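Local coordinates for protein tRNA (Guanine-N(1)-)-methyltransferase (Aquifex aeolicus, PDB 1OY5) that probably methylates guanosine-37 of various tRNAs at N1, with S-adenosyl-L-methionine as the methyl donor, as a homodimer, at residues A[7-12]-A[39-44]. Numbering follows the deposited sequence.
Sequences RFFVLT and YPIDLR
Phe8, Val10 and Thr12 exchange five backbone hydrogen bonds with Tyr39, Ile41 and Leu43, four between two parallel strands, their axes 26° apart and 4.6 Å at closest approach, and a fifth just past the end of strand 36-42. The bonds alternate from Tyr39 N to Phe8 O (2.8 Å) as far as Leu43 N to Thr12 O (3.0 Å), where residues 43-44 turn into a 3-10 segment. Pro40 suits its place because its nitrogen points away from strand 6-12, to the outer side of a strand outermost in this chain, so the missing N-H costs no bond between the two.

Phe9, Leu11, Tyr39 and Ile41 share one face of the sheet. The rings of Phe9 and Tyr39 run side by side with planes only 13° apart, yet slid so far that they barely overlap; Phe9 CE1 comes 3.5 Å from Tyr39 CD2. In Tyr39, CG lies beside the backbone N (chi1 -61°), which carries the ring along Phe9 toward Arg7. There the extended Arg7 chain lies alongside, its CD 3.7 Å from Tyr39 CE2. Glu37 OE1 takes both a salt bridge from Arg7 NE and a hydrogen bond with Tyr39 OH, so a long amphipathic side chain fits each position. Were Tyr39 replaced by an alanine, Phe9 and Arg7 CD would probably lose the ring beside them and Glu37 its phenol partner. Farther along, branched Ile41 meets Leu11 CD1 through CB at 4.3 Å, and helix 67-81 covers Phe9 and Leu11.

On the other face, small Val10 packs against helices 15-21 and 143-155. Strands 6-12 and 36-42, joined through helices 15-21 and 25-33, form a parallel beta-alpha-beta crossover at one edge of the parallel sheet of this TrmD-family enzyme, a member of the SPOUT clan.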
ATOM      1  N   ARG A   7       7.552  17.222  -8.159  1.00 23.41           N
ATOM      2  CA  ARG A   7       8.368  16.970  -6.968  1.00 23.71           C
ATOM      3  C   ARG A   7       7.553  16.511  -5.729  1.00 22.97           C
ATOM      4  O   ARG A   7       6.548  17.133  -5.375  1.00 22.54           O
ATOM      5  CB  ARG A   7       9.112  18.251  -6.594  1.00 23.48           C
ATOM      6  CG  ARG A   7      10.141  18.717  -7.559  1.00 25.14           C
ATOM      7  CD  ARG A   7      11.119  19.671  -6.924  1.00 27.63           C
ATOM      8  NE  ARG A   7      12.238  20.031  -7.791  1.00 30.60           N
ATOM      9  CZ  ARG A   7      12.145  20.793  -8.879  1.00 34.09           C
ATOM     10  NH1 ARG A   7      10.972  21.257  -9.292  1.00 34.99           N
ATOM     11  NH2 ARG A   7      13.234  21.076  -9.592  1.00 36.29           N
ATOM     12  N   PHE A   8       8.002  15.425  -5.105  1.00 22.20           N
ATOM     13  CA  PHE A   8       7.398  14.892  -3.897  1.00 21.57           C
ATOM     14  C   PHE A   8       8.281  15.152  -2.717  1.00 22.19           C
ATOM     15  O   PHE A   8       9.516  15.111  -2.818  1.00 21.02           O
ATOM     16  CB  PHE A   8       7.216  13.374  -3.981  1.00 21.17           C
ATOM     17  CG  PHE A   8       6.062  12.937  -4.823  1.00 20.53           C
ATOM     18  CD1 PHE A   8       4.755  13.051  -4.364  1.00 18.71           C
ATOM     19  CD2 PHE A   8       6.285  12.422  -6.101  1.00 21.20           C
ATOM     20  CE1 PHE A   8       3.678  12.654  -5.170  1.00 19.44           C
ATOM     21  CE2 PHE A   8       5.202  11.987  -6.902  1.00 21.53           C
ATOM     22  CZ  PHE A   8       3.905  12.111  -6.431  1.00 20.21           C
ATOM     23  N   PHE A   9       7.639  15.404  -1.570  1.00 23.26           N
ATOM     24  CA  PHE A   9       8.348  15.637  -0.317  1.00 23.40           C
ATOM     25  C   PHE A   9       7.703  14.708   0.686  1.00 23.90           C
ATOM     26  O   PHE A   9       6.533  14.841   0.980  1.00 24.74           O
ATOM     27  CB  PHE A   9       8.227  17.097   0.080  1.00 22.97           C
ATOM     28  CG  PHE A   9       8.764  18.019  -0.943  1.00 22.77           C
ATOM     29  CD1 PHE A   9      10.116  18.250  -1.034  1.00 23.80           C
ATOM     30  CD2 PHE A   9       7.933  18.606  -1.869  1.00 24.17           C
ATOM     31  CE1 PHE A   9      10.615  19.080  -1.989  1.00 23.93           C
ATOM     32  CE2 PHE A   9       8.443  19.422  -2.852  1.00 22.17           C
ATOM     33  CZ  PHE A   9       9.770  19.647  -2.913  1.00 23.23           C
ATOM     34  N   VAL A  10       8.444  13.750   1.212  1.00 24.39           N
ATOM     35  CA  VAL A  10       7.810  12.743   2.063  1.00 24.69           C
ATOM     36  C   VAL A  10       8.312  12.840   3.506  1.00 24.94           C
ATOM     37  O   VAL A  10       9.455  12.423   3.805  1.00 25.39           O
ATOM     38  CB  VAL A  10       8.084  11.314   1.531  1.00 23.72           C
ATOM     39  CG1 VAL A  10       7.232  10.358   2.200  1.00 23.91           C
ATOM     40  CG2 VAL A  10       7.834  11.238   0.087  1.00 25.65           C
ATOM     41  N   LEU A  11       7.460  13.371   4.385  1.00 24.45           N
ATOM     42  CA  LEU A  11       7.795  13.533   5.798  1.00 24.44           C
ATOM     43  C   LEU A  11       7.633  12.201   6.482  1.00 22.90           C
ATOM     44  O   LEU A  11       6.563  11.682   6.554  1.00 21.33           O
ATOM     45  CB  LEU A  11       6.871  14.537   6.493  1.00 25.38           C
ATOM     46  CG  LEU A  11       7.180  16.027   6.451  1.00 27.39           C
ATOM     47  CD1 LEU A  11       7.387  16.472   5.024  1.00 26.65           C
ATOM     48  CD2 LEU A  11       6.026  16.780   7.094  1.00 29.22           C
ATOM     49  N   THR A  12       8.707  11.711   7.066  1.00 22.93           N
ATOM     50  CA  THR A  12       8.712  10.404   7.680  1.00 22.98           C
ATOM     51  C   THR A  12       9.884  10.254   8.622  1.00 22.91           C
ATOM     52  O   THR A  12      10.897  10.918   8.460  1.00 24.55           O
ATOM     53  CB  THR A  12       8.833   9.338   6.596  1.00 22.16           C
ATOM     54  OG1 THR A  12       9.182   8.093   7.184  1.00 22.07           O
ATOM     55  CG2 THR A  12      10.028   9.582   5.750  1.00 23.85           C
ATOM     56  N   TYR A  39      11.842  13.538  -2.629  1.00 20.40           N
ATOM     57  CA  TYR A  39      12.673  13.971  -1.541  1.00 20.50           C
ATOM     58  C   TYR A  39      12.174  13.446  -0.187  1.00 21.04           C
ATOM     59  O   TYR A  39      11.306  14.009   0.437  1.00 21.15           O
ATOM     60  CB  TYR A  39      12.691  15.486  -1.456  1.00 20.08           C
ATOM     61  CG  TYR A  39      13.209  16.194  -2.641  1.00 21.59           C
ATOM     62  CD1 TYR A  39      14.539  16.616  -2.675  1.00 24.03           C
ATOM     63  CD2 TYR A  39      12.369  16.524  -3.712  1.00 19.80           C
ATOM     64  CE1 TYR A  39      15.030  17.298  -3.728  1.00 23.24           C
ATOM     65  CE2 TYR A  39      12.855  17.204  -4.772  1.00 21.40           C
ATOM     66  CZ  TYR A  39      14.192  17.592  -4.788  1.00 22.92           C
ATOM     67  OH  TYR A  39      14.724  18.268  -5.858  1.00 19.17           O
ATOM     68  N   PRO A  40      12.792  12.405   0.309  1.00 22.52           N
ATOM     69  CA  PRO A  40      12.477  11.923   1.654  1.00 23.41           C
ATOM     70  C   PRO A  40      12.972  12.955   2.686  1.00 24.07           C
ATOM     71  O   PRO A  40      14.094  13.439   2.609  1.00 24.88           O
ATOM     72  CB  PRO A  40      13.255  10.620   1.758  1.00 23.97           C
ATOM     73  CG  PRO A  40      14.236  10.599   0.575  1.00 22.67           C
ATOM     74  CD  PRO A  40      13.851  11.638  -0.365  1.00 22.20           C
ATOM     75  N   ILE A  41      12.108  13.350   3.609  1.00 24.02           N
ATOM     76  CA  ILE A  41      12.471  14.380   4.590  1.00 22.97           C
ATOM     77  C   ILE A  41      12.376  13.702   5.942  1.00 21.68           C
ATOM     78  O   ILE A  41      11.333  13.259   6.374  1.00 20.38           O
ATOM     79  CB  ILE A  41      11.521  15.614   4.515  1.00 22.84           C
ATOM     80  CG1 ILE A  41      11.318  16.107   3.083  1.00 22.68           C
ATOM     81  CG2 ILE A  41      12.064  16.721   5.345  1.00 24.23           C
ATOM     82  CD1 ILE A  41      12.493  16.857   2.496  1.00 22.66           C
ATOM     83  N   ASP A  42      13.519  13.572   6.564  1.00 21.95           N
ATOM     84  CA  ASP A  42      13.662  12.978   7.861  1.00 22.48           C
ATOM     85  C   ASP A  42      13.123  13.867   8.986  1.00 23.03           C
ATOM     86  O   ASP A  42      13.718  14.930   9.290  1.00 21.59           O
ATOM     87  CB  ASP A  42      15.103  12.759   8.098  1.00 21.51           C
ATOM     88  CG  ASP A  42      15.355  11.740   9.106  1.00 22.05           C
ATOM     89  OD1 ASP A  42      16.490  11.197   9.009  1.00 25.54           O
ATOM     90  OD2 ASP A  42      14.522  11.419  10.001  1.00 18.49           O
ATOM     91  N   LEU A  43      12.015  13.420   9.589  1.00 23.38           N
ATOM     92  CA  LEU A  43      11.364  14.193  10.670  1.00 25.64           C
ATOM     93  C   LEU A  43      12.293  14.523  11.826  1.00 25.34           C
ATOM     94  O   LEU A  43      12.225  15.605  12.408  1.00 24.94           O
ATOM     95  CB  LEU A  43      10.159  13.486  11.259  1.00 25.46           C
ATOM     96  CG  LEU A  43       8.842  14.022  10.764  1.00 29.46           C
ATOM     97  CD1 LEU A  43       7.733  13.172  11.375  1.00 32.79           C
ATOM     98  CD2 LEU A  43       8.660  15.504  11.131  1.00 31.91           C
ATOM     99  N   ARG A  44      13.140  13.566  12.128  1.00 25.53           N
ATOM    100  CA  ARG A  44      14.084  13.722  13.171  1.00 27.11           C
ATOM    101  C   ARG A  44      15.041  14.903  12.972  1.00 27.35           C
ATOM    102  O   ARG A  44      15.368  15.558  13.953  1.00 27.42           O
ATOM    103  CB  ARG A  44      14.823  12.404  13.376  1.00 27.48           C
ATOM    104  CG  ARG A  44      13.866  11.275  13.800  1.00 29.55           C
ATOM    105  CD  ARG A  44      14.373   9.863  13.539  1.00 31.07           C
ATOM    106  NE  ARG A  44      14.763   9.655  12.128  1.00 30.63           N
ATOM    107  CZ  ARG A  44      15.668   8.759  11.766  1.00 32.29           C
ATOM    108  NH1 ARG A  44      16.239   7.960  12.688  1.00 33.91           N
ATOM    109  NH2 ARG A  44      16.018   8.643  10.505  1.00 33.54           N
TER